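Local coordinates for Alpha/beta fold hydrolase (PDB 6I8W), which hydrolyses membrane phospholipids as a phospholipase A with an alpha/beta hydrolase fold and acts as a virulence factor of Pseudomonas aeruginosa, at residues 42-45 with 50-53; 87-92 with 299-304; 168-171 with 177-180. All coordinates share one frame; numbering follows the deposited sequence. Where two conformers were deposited one is given.

Contact 1 of 3, residues 42-45 with 50-53. With CO2 (carbon dioxide), chain F.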
# COMPACT_ATOMS: atom_id res chain seq x y z
N GLU A 42 16.24 2.22 2.03
CA GLU A 42 15.79 1.91 0.67
C GLU A 42 16.81 1.15 -0.17
O GLU A 42 18.00 1.45 -0.14
CB GLU A 42 15.37 3.20 -0.05
CG GLU A 42 14.84 2.95 -1.47
CD GLU A 42 14.18 4.18 -2.09
OE1 GLU A 42 14.27 5.27 -1.49
OE2 GLU A 42 13.58 4.06 -3.18
N HIS A 43 16.33 0.17 -0.92
CA HIS A 43 17.14 -0.60 -1.84
C HIS A 43 16.36 -0.81 -3.12
O HIS A 43 15.20 -0.39 -3.21
CB HIS A 43 17.51 -1.96 -1.23
CG HIS A 43 18.10 -1.85 0.14
ND1 HIS A 43 19.45 -1.63 0.36
CD2 HIS A 43 17.52 -1.88 1.37
CE1 HIS A 43 19.67 -1.56 1.66
NE2 HIS A 43 18.53 -1.71 2.29
N SER A 44 16.98 -1.44 -4.10
CA SER A 44 16.25 -1.85 -5.29
C SER A 44 16.81 -3.16 -5.81
O SER A 44 17.96 -3.51 -5.55
CB SER A 44 16.30 -0.77 -6.37
OG SER A 44 17.57 -0.72 -6.96
N VAL A 45 15.96 -3.90 -6.52
CA VAL A 45 16.39 -5.15 -7.13
C VAL A 45 15.62 -5.33 -8.44
O VAL A 45 14.44 -4.96 -8.54
CB VAL A 45 16.17 -6.36 -6.17
CG1 VAL A 45 14.71 -6.50 -5.79
CG2 VAL A 45 16.71 -7.65 -6.79
N LEU A 50 12.38 -5.74 -14.22
CA LEU A 50 11.78 -4.53 -13.69
C LEU A 50 12.52 -4.12 -12.43
O LEU A 50 12.78 -4.94 -11.55
CB LEU A 50 10.30 -4.73 -13.34
CG LEU A 50 9.33 -5.24 -14.41
CD1 LEU A 50 7.91 -5.14 -13.85
CD2 LEU A 50 9.48 -4.48 -15.72
N GLU A 51 12.79 -2.82 -12.30
CA GLU A 51 13.39 -2.33 -11.06
C GLU A 51 12.32 -2.21 -10.00
O GLU A 51 11.34 -1.49 -10.16
CB GLU A 51 14.09 -0.99 -11.27
CG GLU A 51 14.74 -0.48 -9.99
CD GLU A 51 15.85 0.51 -10.26
OE1 GLU A 51 16.32 0.58 -11.42
OE2 GLU A 51 16.27 1.22 -9.32
N ILE A 52 12.51 -2.93 -8.91
CA ILE A 52 11.57 -2.85 -7.81
C ILE A 52 12.24 -2.18 -6.62
O ILE A 52 13.22 -2.70 -6.09
CB ILE A 52 11.05 -4.23 -7.44
CG1 ILE A 52 10.33 -4.84 -8.66
CG2 ILE A 52 10.16 -4.15 -6.18
CD1 ILE A 52 9.51 -6.07 -8.33
N ALA A 53 11.73 -1.01 -6.24
CA ALA A 53 12.23 -0.30 -5.07
C ALA A 53 11.60 -0.89 -3.82
O ALA A 53 10.43 -1.28 -3.82
CB ALA A 53 11.92 1.22 -5.17
C CO2 F . 19.95 -0.79 -4.19
O1 CO2 F . 20.05 -1.64 -3.45
O2 CO2 F . 19.84 0.07 -4.93

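Contact 2 of 3, residues 87-92 with 299-304. With CO2 (carbon dioxide), chain H.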
# COMPACT_ATOMS: atom_id res chain seq x y z
N GLU A 87 11.98 -4.11 15.46
CA GLU A 87 12.75 -4.61 16.61
C GLU A 87 12.78 -6.14 16.61
O GLU A 87 13.79 -6.73 16.95
CB GLU A 87 12.15 -4.11 17.93
N ARG A 88 11.67 -6.75 16.21
CA ARG A 88 11.49 -8.20 16.32
C ARG A 88 11.41 -8.91 14.97
O ARG A 88 11.49 -10.14 14.91
CB ARG A 88 10.23 -8.49 17.13
CG ARG A 88 10.36 -8.08 18.60
CD ARG A 88 9.04 -8.27 19.34
NE ARG A 88 8.56 -9.65 19.26
CZ ARG A 88 7.34 -10.04 19.61
NH1 ARG A 88 6.47 -9.16 20.07
NH2 ARG A 88 6.99 -11.31 19.50
N TYR A 89 11.25 -8.15 13.90
CA TYR A 89 11.06 -8.74 12.57
C TYR A 89 11.96 -8.13 11.53
O TYR A 89 12.44 -7.01 11.69
CB TYR A 89 9.59 -8.60 12.10
CG TYR A 89 8.64 -9.34 13.00
CD1 TYR A 89 8.45 -10.71 12.85
CD2 TYR A 89 7.95 -8.69 14.01
CE1 TYR A 89 7.60 -11.42 13.70
CE2 TYR A 89 7.09 -9.38 14.87
CZ TYR A 89 6.92 -10.75 14.69
OH TYR A 89 6.07 -11.45 15.52
N HIS A 90 12.20 -8.91 10.48
CA HIS A 90 12.84 -8.42 9.28
C HIS A 90 11.73 -7.87 8.39
O HIS A 90 10.98 -8.64 7.79
CB HIS A 90 13.61 -9.55 8.59
CG HIS A 90 14.19 -9.18 7.26
ND1 HIS A 90 13.99 -9.94 6.13
CD2 HIS A 90 14.99 -8.15 6.89
CE1 HIS A 90 14.64 -9.40 5.11
NE2 HIS A 90 15.25 -8.31 5.55
N VAL A 91 11.61 -6.56 8.33
CA VAL A 91 10.47 -5.95 7.65
C VAL A 91 10.87 -5.51 6.24
O VAL A 91 11.91 -4.87 6.05
CB VAL A 91 9.92 -4.76 8.44
CG1 VAL A 91 8.76 -4.10 7.66
CG2 VAL A 91 9.49 -5.20 9.87
N VAL A 92 10.05 -5.89 5.27
CA VAL A 92 10.27 -5.49 3.87
C VAL A 92 8.97 -4.88 3.32
O VAL A 92 7.89 -5.46 3.45
CB VAL A 92 10.72 -6.68 3.01
CG1 VAL A 92 10.90 -6.26 1.51
CG2 VAL A 92 12.00 -7.29 3.56
N HIS A 299 -2.39 -4.76 17.17
CA HIS A 299 -3.32 -5.85 16.82
C HIS A 299 -2.60 -6.91 15.99
O HIS A 299 -2.75 -8.12 16.20
CB HIS A 299 -4.53 -5.33 16.03
CG HIS A 299 -5.60 -4.69 16.87
ND1 HIS A 299 -6.23 -5.35 17.90
CD2 HIS A 299 -6.18 -3.47 16.78
CE1 HIS A 299 -7.14 -4.55 18.44
NE2 HIS A 299 -7.14 -3.41 17.77
N TYR A 300 -1.80 -6.45 15.03
CA TYR A 300 -1.04 -7.35 14.16
C TYR A 300 0.01 -8.15 14.96
O TYR A 300 0.13 -9.36 14.77
CB TYR A 300 -0.36 -6.56 13.05
CG TYR A 300 0.36 -7.40 12.01
CD1 TYR A 300 -0.22 -8.56 11.51
CD2 TYR A 300 1.59 -7.00 11.51
CE1 TYR A 300 0.43 -9.32 10.53
CE2 TYR A 300 2.25 -7.75 10.54
CZ TYR A 300 1.66 -8.91 10.05
OH TYR A 300 2.30 -9.66 9.09
N GLN A 301 0.74 -7.49 15.87
CA GLN A 301 1.69 -8.21 16.73
C GLN A 301 1.00 -9.25 17.58
O GLN A 301 1.54 -10.34 17.83
CB GLN A 301 2.45 -7.24 17.64
CG GLN A 301 3.46 -7.95 18.52
CD GLN A 301 4.59 -8.58 17.72
OE1 GLN A 301 5.54 -7.89 17.34
NE2 GLN A 301 4.51 -9.89 17.47
N ALA A 302 -0.20 -8.93 18.05
CA ALA A 302 -0.95 -9.87 18.87
C ALA A 302 -1.30 -11.11 18.05
O ALA A 302 -1.15 -12.24 18.50
CB ALA A 302 -2.22 -9.21 19.43
N PHE A 303 -1.78 -10.86 16.84
CA PHE A 303 -2.09 -11.92 15.88
C PHE A 303 -0.86 -12.79 15.63
O PHE A 303 -0.93 -14.01 15.75
CB PHE A 303 -2.59 -11.31 14.56
CG PHE A 303 -2.59 -12.26 13.38
CD1 PHE A 303 -3.53 -13.27 13.28
CD2 PHE A 303 -1.63 -12.13 12.37
CE1 PHE A 303 -3.53 -14.14 12.19
CE2 PHE A 303 -1.63 -12.99 11.27
CZ PHE A 303 -2.58 -13.99 11.18
N LEU A 304 0.28 -12.16 15.31
CA LEU A 304 1.52 -12.90 15.06
C LEU A 304 1.97 -13.73 16.27
O LEU A 304 2.51 -14.83 16.13
CB LEU A 304 2.65 -11.94 14.68
CG LEU A 304 2.47 -11.24 13.33
CD1 LEU A 304 3.55 -10.18 13.18
CD2 LEU A 304 2.55 -12.28 12.20
C CO2 H . 5.59 -14.93 15.01
O1 CO2 H . 4.77 -15.52 14.50
O2 CO2 H . 6.39 -14.32 15.51

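Contact 3 of 3, residues 168-171 with 177-180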
# COMPACT_ATOMS: atom_id res chain seq x y z
N ALA A 168 -22.17 -7.55 0.92
CA ALA A 168 -23.59 -7.21 0.90
C ALA A 168 -23.83 -5.71 0.72
O ALA A 168 -24.75 -5.32 0.01
CB ALA A 168 -24.26 -7.70 2.17
N ARG A 169 -23.02 -4.89 1.36
CA ARG A 169 -23.17 -3.44 1.25
C ARG A 169 -22.22 -2.87 0.19
O ARG A 169 -21.03 -3.18 0.17
CB ARG A 169 -22.93 -2.76 2.60
CG ARG A 169 -23.17 -1.25 2.60
CD ARG A 169 -22.79 -0.62 3.93
N LYS A 170 -22.76 -2.04 -0.70
CA LYS A 170 -21.98 -1.38 -1.74
C LYS A 170 -21.23 -0.19 -1.14
O LYS A 170 -21.84 0.69 -0.53
CB LYS A 170 -22.91 -0.92 -2.88
CG LYS A 170 -22.23 -0.63 -4.21
CD LYS A 170 -23.31 -0.31 -5.29
CE LYS A 170 -22.74 -0.30 -6.69
NZ LYS A 170 -23.81 -0.22 -7.77
N SER A 171 -19.91 -0.16 -1.31
CA SER A 171 -19.12 0.92 -0.73
C SER A 171 -19.34 2.23 -1.49
O SER A 171 -19.85 2.24 -2.60
CB SER A 171 -17.64 0.56 -0.74
OG SER A 171 -17.13 0.59 -2.06
N LEU A 177 -18.33 4.96 -8.65
CA LEU A 177 -17.93 4.39 -9.94
C LEU A 177 -19.12 4.30 -10.89
O LEU A 177 -18.95 4.42 -12.11
CB LEU A 177 -17.28 3.01 -9.75
CG LEU A 177 -15.88 3.08 -9.12
CD1 LEU A 177 -15.31 1.69 -8.89
CD2 LEU A 177 -14.93 3.92 -9.95
N GLU A 178 -20.32 4.11 -10.36
CA GLU A 178 -21.50 4.03 -11.23
C GLU A 178 -21.80 5.36 -11.90
O GLU A 178 -22.52 5.40 -12.90
CB GLU A 178 -22.74 3.59 -10.44
CG GLU A 178 -22.57 2.31 -9.61
CD GLU A 178 -22.53 1.06 -10.46
OE1 GLU A 178 -22.45 -0.05 -9.89
OE2 GLU A 178 -22.60 1.18 -11.70
N ARG A 179 -21.26 6.45 -11.36
CA ARG A 179 -21.48 7.76 -11.96
C ARG A 179 -20.20 8.31 -12.58
O ARG A 179 -20.12 9.50 -12.87
CB ARG A 179 -22.04 8.74 -10.94
CG ARG A 179 -23.47 8.43 -10.51
CD ARG A 179 -23.52 7.45 -9.32
NE ARG A 179 -24.90 7.26 -8.86
CZ ARG A 179 -25.26 6.44 -7.87
NH1 ARG A 179 -24.33 5.73 -7.24
NH2 ARG A 179 -26.54 6.33 -7.53
N GLY A 180 -19.20 7.45 -12.76
CA GLY A 180 -17.97 7.85 -13.40
C GLY A 180 -17.06 8.68 -12.51
O GLY A 180 -16.24 9.46 -13.00

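Contact 1 of 3, residues 42-45 with 50-53
Leu-50 O lies 3.4 Å from Val-45 O, two acceptors that cannot bond to each other; the bond from Ile-52 N to Val-45 O brings them close. The side chain of Leu-50 leads off to Pro-97, Pro-105 and Arg-118.

The side chain of Glu-51 lies on the same face as Ser-44 and reaches toward it. CG stands anti to the backbone N (chi1 -179°) and the rest runs out extended, which brings OE2 to 3.6 Å from Ser-44 CB. Ser-44 was modelled in two conformers, so the setting of its hydroxyl is tentative: in one of them OG lies 3.3 Å from Glu-51 OE2 and 3.1 Å from O2 of a carbon dioxide molecule, both within reach of its single proton. The same carbon dioxide puts O1 in the plane of the His-43 ring, at its edge.

Ile-52 makes the hydrogen-bonded pair with Val-45. Ile-52 N gives to Val-45 O at 2.8 Å, and Val-45 N answers to Ile-52 O at 3.0 Å, with N-H...O angles of 165° and 156°. This is a beta hairpin of strands 41-47 and 50-57, the antiparallel start of the alpha/beta hydrolase sheet, with 41-47 at its outer edge. Val-45 and Ile-52 both point to the face covered by helix 112-125, where Phe-122 touches each of them. Ile-52 O also receives a CA-H...O contact from Ser-44 CA at 3.2 Å.

Ala-53 sits opposite Ser-44 in a non-hydrogen-bonded pair, and its CA lies close to His-43 O in a second CA-H...O contact. Its CB turns to the other face and meets Glu-42 OE2 at 3.8 Å; the carboxylate of Glu-42 is held mainly through OE1, in a salt bridge with Arg-35.

Contact 2 of 3, residues 87-92 with 299-304
Tyr-89 reaches from the loop before strand 90-94 to helix 293-308, where Gln-301 and Leu-304 receive it; Gln-301 was modelled in two conformers, and its contacts here are those of one. CB starts toward the helix, and with CG anti to the carbonyl carbon (chi1 -63°) the ring is carried on toward helix 293-308, its side chain also touching Leu-65. Along one edge CE2 comes to 3.3 Å from Gln-301 OE1, the amide lying at the ring's rim and turned only 20° from its plane. On the other edge CE1 nears O2 of a bound carbon dioxide. CZ meets Leu-304 CD1 at 3.7 Å, obliquely.

Here the last helix, 293-308, packs against the loop leading into strand 90-94 of the alpha/beta hydrolase sheet. His-132 on strand 131-136 and Arg-308 complete the carbon dioxide pocket begun by Tyr-89 and Leu-304.

At the tip OH does two jobs. It accepts Gln-301 NE2 at 2.9 Å, nearly in the amide plane, and donates to carbon dioxide O2, also at 2.9 Å; Leu-304 CB closes in at 3.6 Å. The guanidinium of Arg-88 stacks on a face of the Gln-301 amide, planes 11° apart, with NH1 3.1 Å from Gln-301 CD, while Arg-88 NH2 forms a salt bridge with Asp-305.

Contact 3 of 3, residues 168-171 with 177-180
Lys-170 and Glu-178 meet through a single salt bridge, Lys-170 NZ to Glu-178 OE1 at 2.5 Å, a length too short to be taken at face value. The close approach is confined to the ends of the two side chains. As modelled, Lys-170 CE lies 3.2 Å from Glu-178 OE1 and the lysine ammonium stands 36° out of the carboxylate plane; with the bond so short, these details are doubtful. Lys-170 gets there by stretching straight out; Glu-178 instead folds at chi2 (-74°), which swings its carboxylate round toward the lysine.

Around this junction the contact is loose. Both side chains are solvent-exposed, and the backbones stay apart at the two ends of helix 172-177. Ser-171 is the N-cap, its buried OG bonded to Phe-174 N and Val-260 O. Glu-178 sits within a type I turn from Leu-177 to Gly-180, closed by Gly-180 N to Leu-177 O, with Gly-180, at positive phi, the C-prime residue of a Schellman motif. Arg-179 NH1, 6.0 Å from Lys-170 NZ, has its own salt bridge to Glu-175.

One ion pair between two exposed side chains is probably worth little energy, and its lysine and glutamate should both stay charged.

In the fold
Contacts 1 and 2 both reach the central mixed sheet: 50-57 and 90-94 are neighbouring strands there, though the two contacts do not touch, with centres 23 Å and nearest atoms about 7 Å apart. Contact 1 closes locally within a hairpin before contact 2 opens; contact 2 then spans 206 residues and ties the last helix, 293-308, back to the early part of the fold. Contact 3 is nested inside that long loop, after strand 154-160, at the ends of helix 172-177. Its centre lies 35 Å from contact 1, across the centre of the chain, and 34 Å from contact 2. The three contacts thus lie in separate regions: the sheet's antiparallel edge, the junction with the last helix, and the surface around helix 172-177.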